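Local coordinates for protein telomeric DNA-binding factor trf1 (Schizosaccharomyces pombe, PDB 6K5S) that probably binds telomeric DNA as a TRF-family factor, the part resolved here being its all-helical domain, at residues A[107-112]-A[126-131]; A[116-121]-A[164-169]. All blocks are in the same frame, centred on the assembly; numbering follows the deposited sequence.

Contact 1: residues A[107-112]-A[126-131]; sequences ENFLEV and TLYMEL
F109 is the bump of this contact: its ring reaches from helix 102-113 into a hollow on helix 122-141 made by L127, Y128 and L131, one turn of side chains and backbone. With CG anti to the backbone N (chi1 179°), the ring is carried straight out toward the partner helix, and its far end, CZ, comes to rest 3.8 Å from L127 CB. Y128 CA lies over one face of the ring in a CH-pi contact, 4.0 Å from the F109 centroid. At the near end L131 CD2 closes in obliquely, 3.5 Å from F109 CD1. The Y128 ring lies beside that of F109, its plane only 10° from it; a large offset leaves little face-to-face overlap, and F109 CD2 meets Y128 CD1 at 3.3 Å. L110 fills the next place, CD2 over one face of the tyrosine and CD1 3.9 Å from Y128 CE2. The neighbouring helices pair nearly antiparallel in the buried core of the all-helical TRF-family domain, their local axes 10.7 Å apart. F90 of helix 76-94 packs on both F109 and L131. The chemistry is almost wholly apolar; one water, weakly bonded to E107 O, links the tyrosine hydroxyl to L110 N, 2.9 Å from it, the backbone N that the kink leaves without its bond to the preceding turn.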
ATOM      1  N   GLU A 107      -9.259 -14.795  21.525  1.00 10.52           N
ATOM      2  CA  GLU A 107     -10.144 -13.732  22.005  1.00 13.14           C
ATOM      3  C   GLU A 107     -10.900 -13.060  20.865  1.00 12.78           C
ATOM      4  O   GLU A 107     -12.039 -12.623  21.046  1.00 13.00           O
ATOM      5  CB  GLU A 107      -9.327 -12.684  22.772  1.00 14.73           C
ATOM      6  CG  GLU A 107     -10.110 -11.469  23.235  1.00 21.27           C
ATOM      7  CD  GLU A 107      -9.346 -10.667  24.284  1.00 29.11           C
ATOM      8  OE1 GLU A 107      -8.552  -9.782  23.891  1.00 31.49           O
ATOM      9  OE2 GLU A 107      -9.517 -10.946  25.492  1.00 34.44           O
ATOM     10  N   ASN A 108     -10.279 -12.957  19.698  1.00  9.07           N
ATOM     11  CA  ASN A 108     -10.827 -12.260  18.544  1.00 11.16           C
ATOM     12  C   ASN A 108     -11.456 -13.185  17.509  1.00 12.93           C
ATOM     13  O   ASN A 108     -11.917 -12.687  16.481  1.00  9.88           O
ATOM     14  CB  ASN A 108      -9.726 -11.431  17.872  1.00 10.76           C
ATOM     15  CG  ASN A 108      -9.284 -10.240  18.731  1.00 15.23           C
ATOM     16  OD1 ASN A 108      -9.899  -9.173  18.687  1.00 14.11           O
ATOM     17  ND2 ASN A 108      -8.200 -10.418  19.487  1.00 12.05           N
ATOM     18  N   PHE A 109     -11.482 -14.507  17.752  1.00  9.80           N
ATOM     19  CA  PHE A 109     -11.902 -15.445  16.708  1.00 11.61           C
ATOM     20  C   PHE A 109     -13.308 -15.130  16.197  1.00 12.96           C
ATOM     21  O   PHE A 109     -13.539 -15.062  14.990  1.00 10.00           O
ATOM     22  CB  PHE A 109     -11.839 -16.883  17.219  1.00  8.75           C
ATOM     23  CG  PHE A 109     -12.279 -17.902  16.196  1.00 10.72           C
ATOM     24  CD1 PHE A 109     -11.377 -18.425  15.287  1.00 13.79           C
ATOM     25  CD2 PHE A 109     -13.600 -18.301  16.124  1.00 10.91           C
ATOM     26  CE1 PHE A 109     -11.792 -19.353  14.329  1.00 15.80           C
ATOM     27  CE2 PHE A 109     -14.009 -19.232  15.192  1.00 12.93           C
ATOM     28  CZ  PHE A 109     -13.111 -19.747  14.290  1.00 14.68           C
ATOM     29  N   LEU A 110     -14.268 -14.952  17.103  1.00 11.81           N
ATOM     30  CA  LEU A 110     -15.634 -14.709  16.652  1.00 13.68           C
ATOM     31  C   LEU A 110     -15.774 -13.365  15.942  1.00 12.54           C
ATOM     32  O   LEU A 110     -16.573 -13.241  15.011  1.00 14.18           O
ATOM     33  CB  LEU A 110     -16.597 -14.800  17.836  1.00 14.06           C
ATOM     34  CG  LEU A 110     -16.736 -16.216  18.419  1.00 16.20           C
ATOM     35  CD1 LEU A 110     -17.612 -16.208  19.666  1.00 17.94           C
ATOM     36  CD2 LEU A 110     -17.255 -17.210  17.385  1.00 19.56           C
ATOM     37  N   GLU A 111     -15.017 -12.350  16.354  1.00 13.25           N
ATOM     38  CA  GLU A 111     -15.089 -11.069  15.663  1.00 16.41           C
ATOM     39  C   GLU A 111     -14.511 -11.169  14.253  1.00 14.55           C
ATOM     40  O   GLU A 111     -14.974 -10.486  13.335  1.00 15.32           O
ATOM     41  CB  GLU A 111     -14.361 -10.002  16.478  1.00 19.10           C
ATOM     42  CG  GLU A 111     -14.335  -8.645  15.811  1.00 24.81           C
ATOM     43  CD  GLU A 111     -15.703  -7.997  15.786  1.00 30.04           C
ATOM     44  OE1 GLU A 111     -16.422  -8.059  16.809  1.00 35.09           O
ATOM     45  OE2 GLU A 111     -16.067  -7.439  14.735  1.00 33.02           O
ATOM     46  N   VAL A 112     -13.543 -12.052  14.057  1.00 10.00           N
ATOM     47  CA  VAL A 112     -12.900 -12.214  12.757  1.00 12.46           C
ATOM     48  C   VAL A 112     -13.762 -13.064  11.825  1.00 14.08           C
ATOM     49  O   VAL A 112     -13.923 -12.746  10.645  1.00 11.58           O
ATOM     50  CB  VAL A 112     -11.496 -12.824  12.968  1.00 12.59           C
ATOM     51  CG1 VAL A 112     -10.866 -13.236  11.640  1.00 14.68           C
ATOM     52  CG2 VAL A 112     -10.606 -11.835  13.701  1.00 12.00           C
ATOM     53  N   THR A 126     -16.665 -25.595  14.872  1.00 17.92           N
ATOM     54  CA  THR A 126     -15.609 -26.604  14.813  1.00 19.12           C
ATOM     55  C   THR A 126     -14.237 -25.956  14.709  1.00 17.32           C
ATOM     56  O   THR A 126     -13.283 -26.381  15.379  1.00 17.22           O
ATOM     57  CB  THR A 126     -15.843 -27.543  13.628  1.00 21.68           C
ATOM     58  OG1 THR A 126     -17.035 -28.293  13.854  1.00 23.93           O
ATOM     59  CG2 THR A 126     -14.660 -28.502  13.463  1.00 25.71           C
ATOM     60  N   LEU A 127     -14.114 -24.927  13.874  1.00 15.42           N
ATOM     61  CA  LEU A 127     -12.853 -24.202  13.766  1.00 17.28           C
ATOM     62  C   LEU A 127     -12.467 -23.539  15.092  1.00 13.72           C
ATOM     63  O   LEU A 127     -11.294 -23.544  15.470  1.00 13.67           O
ATOM     64  CB  LEU A 127     -12.956 -23.162  12.661  1.00 15.17           C
ATOM     65  CG  LEU A 127     -11.684 -22.710  11.968  1.00 25.46           C
ATOM     66  CD1 LEU A 127     -10.841 -23.921  11.514  1.00 26.38           C
ATOM     67  CD2 LEU A 127     -12.077 -21.811  10.787  1.00 27.41           C
ATOM     68  N   TYR A 128     -13.441 -22.936  15.784  1.00 14.33           N
ATOM     69  CA  TYR A 128     -13.211 -22.359  17.108  1.00 12.14           C
ATOM     70  C   TYR A 128     -12.590 -23.387  18.055  1.00 13.66           C
ATOM     71  O   TYR A 128     -11.609 -23.100  18.756  1.00 10.40           O
ATOM     72  CB  TYR A 128     -14.546 -21.879  17.665  1.00 14.49           C
ATOM     73  CG  TYR A 128     -14.523 -20.785  18.699  1.00 11.76           C
ATOM     74  CD1 TYR A 128     -13.397 -19.999  18.906  1.00 13.16           C
ATOM     75  CD2 TYR A 128     -15.644 -20.531  19.464  1.00 14.49           C
ATOM     76  CE1 TYR A 128     -13.404 -18.993  19.854  1.00 13.16           C
ATOM     77  CE2 TYR A 128     -15.655 -19.520  20.407  1.00 18.81           C
ATOM     78  CZ  TYR A 128     -14.536 -18.759  20.592  1.00 13.76           C
ATOM     79  OH  TYR A 128     -14.547 -17.747  21.521  1.00 16.99           O
ATOM     80  N   MET A 129     -13.189 -24.580  18.118  1.00 12.24           N
ATOM     81  CA  MET A 129     -12.727 -25.613  19.036  1.00 14.92           C
ATOM     82  C   MET A 129     -11.297 -26.034  18.735  1.00 10.15           C
ATOM     83  O   MET A 129     -10.506 -26.266  19.666  1.00 11.59           O
ATOM     84  CB  MET A 129     -13.659 -26.827  18.971  1.00 15.82           C
ATOM     85  CG  MET A 129     -13.227 -28.024  19.823  1.00 19.28           C
ATOM     86  SD  MET A 129     -14.323 -29.474  19.573  1.00 14.10           S
ATOM     87  CE  MET A 129     -14.046 -29.871  17.869  1.00 19.76           C
ATOM     88  N   GLU A 130     -10.964 -26.209  17.448  1.00 11.69           N
ATOM     89  CA  GLU A 130      -9.608 -26.611  17.085  1.00 11.68           C
ATOM     90  C   GLU A 130      -8.608 -25.492  17.352  1.00 10.02           C
ATOM     91  O   GLU A 130      -7.456 -25.752  17.717  1.00  9.29           O
ATOM     92  CB  GLU A 130      -9.543 -27.031  15.607  1.00 14.14           C
ATOM     93  CG  GLU A 130     -10.377 -28.284  15.234  1.00 15.09           C
ATOM     94  CD  GLU A 130      -9.996 -29.553  16.008  1.00 20.07           C
ATOM     95  OE1 GLU A 130      -8.860 -29.655  16.526  1.00 20.49           O
ATOM     96  OE2 GLU A 130     -10.844 -30.472  16.099  1.00 21.68           O
ATOM     97  N   LEU A 131      -9.005 -24.248  17.120  1.00  7.58           N
ATOM     98  CA  LEU A 131      -8.130 -23.138  17.488  1.00 10.47           C
ATOM     99  C   LEU A 131      -7.809 -23.180  18.978  1.00  8.30           C
ATOM    100  O   LEU A 131      -6.646 -23.054  19.374  1.00  9.44           O
ATOM    101  CB  LEU A 131      -8.773 -21.792  17.126  1.00  7.60           C
ATOM    102  CG  LEU A 131      -7.925 -20.593  17.588  1.00 10.17           C
ATOM    103  CD1 LEU A 131      -6.570 -20.557  16.872  1.00  9.63           C
ATOM    104  CD2 LEU A 131      -8.685 -19.303  17.298  1.00 14.58           C
TER
HETATM  105  O   HOH W   1     -13.737 -15.145  19.918  1.00 12.44           O

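Contact 2: residues A[116-121]-A[164-169]; sequences DESNIL and LIRRNA
R166 points its guanidinium end-on at the backbone carbonyl of S118, and both terminal nitrogens bond the one oxygen, NH2 at 2.8 Å and NH1 at 3.1 Å from S118 O. The oxygen lies in the guanidinium plane; NH1 stands almost in line with the C=O, while NH2 approaches at 131° to it, tilted 28° from the carbonyl plane. I120 CD1 sits over the centre of one face, 3.3 Å from R166 CZ, and E117 CA covers the opposite face, making this the tight part. A bend at chi3 (-105°) turns the guanidinium toward the loop, and NH2 also bonds A114 O. Replacing R166 by an alanine removes both donors, which would probably leave S118 O and A114 O without this partner and open a gap between I120 and E117. E117 CG also packs close, 3.2 Å from R166 O. The exposed E117 and N168 form the solvent side, where E117 OE1 comes no closer than 4.0 Å to N168 CB. N168 is the C' residue of a Schellman motif ending helix 159-166; R167 turns its charge away to E179. The contact thus ties that helix end to the loop between helices 102-113 and 122-141, L110 packing against I120 and R166.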
ATOM      1  N   ASP A 116     -20.198  -8.682  13.299  1.00 23.44           N
ATOM      2  CA  ASP A 116     -21.456  -7.944  13.154  1.00 23.56           C
ATOM      3  C   ASP A 116     -22.672  -8.773  13.576  1.00 23.20           C
ATOM      4  O   ASP A 116     -23.732  -8.710  12.948  1.00 18.37           O
ATOM      5  CB  ASP A 116     -21.623  -7.429  11.721  1.00 25.17           C
ATOM      6  CG  ASP A 116     -20.440  -6.604  11.257  1.00 27.97           C
ATOM      7  OD1 ASP A 116     -19.878  -5.858  12.083  1.00 30.28           O
ATOM      8  OD2 ASP A 116     -20.066  -6.707  10.064  1.00 34.01           O
ATOM      9  N   GLU A 117     -22.528  -9.537  14.658  1.00 20.87           N
ATOM     10  CA  GLU A 117     -23.603 -10.321  15.268  1.00 21.23           C
ATOM     11  C   GLU A 117     -24.237 -11.307  14.304  1.00 21.83           C
ATOM     12  O   GLU A 117     -25.379 -11.719  14.493  1.00 24.66           O
ATOM     13  CB  GLU A 117     -24.661  -9.407  15.890  1.00 19.00           C
ATOM     14  CG  GLU A 117     -24.003  -8.349  16.736  1.00 23.17           C
ATOM     15  CD  GLU A 117     -24.968  -7.340  17.303  1.00 25.91           C
ATOM     16  OE1 GLU A 117     -26.193  -7.497  17.112  1.00 27.45           O
ATOM     17  OE2 GLU A 117     -24.488  -6.383  17.939  1.00 26.01           O
ATOM     18  N   SER A 118     -23.505 -11.718  13.282  1.00 22.72           N
ATOM     19  CA  SER A 118     -24.010 -12.719  12.366  1.00 21.80           C
ATOM     20  C   SER A 118     -24.296 -14.035  13.102  1.00 28.06           C
ATOM     21  O   SER A 118     -23.891 -14.250  14.255  1.00 23.59           O
ATOM     22  CB  SER A 118     -23.012 -12.923  11.227  1.00 23.73           C
ATOM     23  OG  SER A 118     -21.794 -13.479  11.689  1.00 22.50           O
ATOM     24  N   ASN A 119     -25.028 -14.919  12.421  1.00 26.58           N
ATOM     25  CA  ASN A 119     -25.334 -16.234  12.972  1.00 29.73           C
ATOM     26  C   ASN A 119     -24.069 -17.079  13.053  1.00 26.28           C
ATOM     27  O   ASN A 119     -23.320 -17.178  12.080  1.00 25.90           O
ATOM     28  CB  ASN A 119     -26.368 -16.952  12.100  1.00 30.18           C
ATOM     29  CG  ASN A 119     -27.768 -16.427  12.302  1.00 34.31           C
ATOM     30  OD1 ASN A 119     -28.040 -15.692  13.253  1.00 41.01           O
ATOM     31  ND2 ASN A 119     -28.676 -16.806  11.407  1.00 39.42           N
ATOM     32  N   ILE A 120     -23.827 -17.697  14.204  1.00 27.09           N
ATOM     33  CA  ILE A 120     -22.705 -18.625  14.316  1.00 26.42           C
ATOM     34  C   ILE A 120     -23.072 -19.933  13.630  1.00 27.52           C
ATOM     35  O   ILE A 120     -24.123 -20.516  13.909  1.00 28.32           O
ATOM     36  CB  ILE A 120     -22.331 -18.869  15.781  1.00 22.84           C
ATOM     37  CG1 ILE A 120     -22.004 -17.549  16.476  1.00 25.93           C
ATOM     38  CG2 ILE A 120     -21.130 -19.809  15.848  1.00 25.47           C
ATOM     39  CD1 ILE A 120     -20.697 -17.003  16.053  1.00 23.34           C
ATOM     40  N   LEU A 121     -22.196 -20.406  12.747  1.00 23.07           N
ATOM     41  CA  LEU A 121     -22.419 -21.615  11.973  1.00 23.25           C
ATOM     42  C   LEU A 121     -21.573 -22.771  12.503  1.00 25.82           C
ATOM     43  O   LEU A 121     -20.544 -22.568  13.155  1.00 20.51           O
ATOM     44  CB  LEU A 121     -22.101 -21.357  10.500  1.00 24.77           C
ATOM     45  CG  LEU A 121     -22.929 -20.179   9.980  1.00 29.73           C
ATOM     46  CD1 LEU A 121     -22.644 -19.903   8.512  1.00 33.37           C
ATOM     47  CD2 LEU A 121     -24.413 -20.462  10.207  1.00 33.00           C
ATOM     48  N   LEU A 164     -24.637 -15.008  23.913  1.00 26.32           N
ATOM     49  CA  LEU A 164     -25.770 -14.090  23.998  1.00 27.87           C
ATOM     50  C   LEU A 164     -25.295 -12.645  23.908  1.00 27.31           C
ATOM     51  O   LEU A 164     -25.825 -11.849  23.121  1.00 29.33           O
ATOM     52  CB  LEU A 164     -26.553 -14.338  25.296  1.00 25.24           C
ATOM     53  CG  LEU A 164     -27.298 -15.681  25.347  1.00 28.86           C
ATOM     54  CD1 LEU A 164     -27.869 -16.022  26.726  1.00 25.86           C
ATOM     55  CD2 LEU A 164     -28.413 -15.709  24.326  1.00 27.87           C
ATOM     56  N   ILE A 165     -24.271 -12.305  24.685  1.00 25.25           N
ATOM     57  CA  ILE A 165     -23.707 -10.959  24.667  1.00 29.30           C
ATOM     58  C   ILE A 165     -23.312 -10.548  23.254  1.00 28.47           C
ATOM     59  O   ILE A 165     -23.598  -9.425  22.817  1.00 28.32           O
ATOM     60  CB  ILE A 165     -22.514 -10.877  25.643  1.00 29.51           C
ATOM     61  CG1 ILE A 165     -23.016 -10.895  27.089  1.00 31.85           C
ATOM     62  CG2 ILE A 165     -21.673  -9.642  25.384  1.00 31.27           C
ATOM     63  CD1 ILE A 165     -24.334 -10.195  27.270  1.00 34.98           C
ATOM     64  N   ARG A 166     -22.660 -11.443  22.510  1.00 27.48           N
ATOM     65  CA  ARG A 166     -22.088 -11.001  21.244  1.00 25.20           C
ATOM     66  C   ARG A 166     -23.148 -10.687  20.199  1.00 26.58           C
ATOM     67  O   ARG A 166     -22.825 -10.042  19.200  1.00 27.59           O
ATOM     68  CB  ARG A 166     -21.113 -12.036  20.684  1.00 24.92           C
ATOM     69  CG  ARG A 166     -21.780 -13.082  19.829  1.00 26.19           C
ATOM     70  CD  ARG A 166     -20.803 -13.984  19.100  1.00 22.35           C
ATOM     71  NE  ARG A 166     -20.692 -13.675  17.676  1.00 19.99           N
ATOM     72  CZ  ARG A 166     -21.657 -13.880  16.781  1.00 19.74           C
ATOM     73  NH1 ARG A 166     -22.825 -14.396  17.150  1.00 21.58           N
ATOM     74  NH2 ARG A 166     -21.453 -13.580  15.511  1.00 18.66           N
ATOM     75  N   ARG A 167     -24.397 -11.115  20.396  1.00 27.59           N
ATOM     76  CA  ARG A 167     -25.451 -10.790  19.445  1.00 29.43           C
ATOM     77  C   ARG A 167     -26.597 -10.040  20.108  1.00 27.69           C
ATOM     78  O   ARG A 167     -27.724 -10.089  19.618  1.00 27.80           O
ATOM     79  CB  ARG A 167     -25.959 -12.046  18.734  1.00 23.44           C
ATOM     80  CG  ARG A 167     -26.560 -13.124  19.631  1.00 26.41           C
ATOM     81  CD  ARG A 167     -27.089 -14.277  18.771  1.00 24.78           C
ATOM     82  NE  ARG A 167     -27.370 -15.485  19.543  1.00 25.79           N
ATOM     83  CZ  ARG A 167     -28.489 -15.683  20.237  1.00 25.67           C
ATOM     84  NH1 ARG A 167     -29.423 -14.752  20.255  1.00 27.67           N
ATOM     85  NH2 ARG A 167     -28.678 -16.810  20.915  1.00 28.53           N
ATOM     86  N   ASN A 168     -26.325  -9.367  21.229  1.00 28.13           N
ATOM     87  CA  ASN A 168     -27.266  -8.437  21.849  1.00 31.51           C
ATOM     88  C   ASN A 168     -28.588  -9.109  22.221  1.00 35.16           C
ATOM     89  O   ASN A 168     -29.668  -8.542  22.029  1.00 31.90           O
ATOM     90  CB  ASN A 168     -27.505  -7.235  20.933  1.00 35.07           C
ATOM     91  CG  ASN A 168     -28.075  -6.047  21.675  1.00 39.85           C
ATOM     92  OD1 ASN A 168     -28.039  -5.992  22.910  1.00 39.22           O
ATOM     93  ND2 ASN A 168     -28.624  -5.093  20.926  1.00 38.06           N
ATOM     94  N   ALA A 169     -28.512 -10.323  22.766  1.00 35.70           N
ATOM     95  CA  ALA A 169     -29.720 -11.047  23.184  1.00 32.11           C
ATOM     96  C   ALA A 169     -30.098 -10.734  24.631  1.00 36.77           C
ATOM     97  O   ALA A 169     -29.254 -10.789  25.529  1.00 37.54           O
ATOM     98  CB  ALA A 169     -29.531 -12.536  23.004  1.00 30.86           C
TER

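Overall arrangement
Contact 1 belongs to the core, its centre about 6 Å from the centre of the chain; contact 2 lies at the surface, about 17 Å out. Helix 102-113 and helix 122-141 pair directly in contact 1, whereas contact 2 joins the loop between those same helices to the end of helix 159-166. Their centres are about 14 Å apart, yet they meet through L110, whose CD2 lies 3.7 Å from I120 CD1. Chemistry follows place: aromatic and aliphatic groups fill the interior, while a charged side chain bonded to a backbone carbonyl holds the periphery. Together they tie helices 102-113, 122-141 and 159-166 of this TRF-family helical domain.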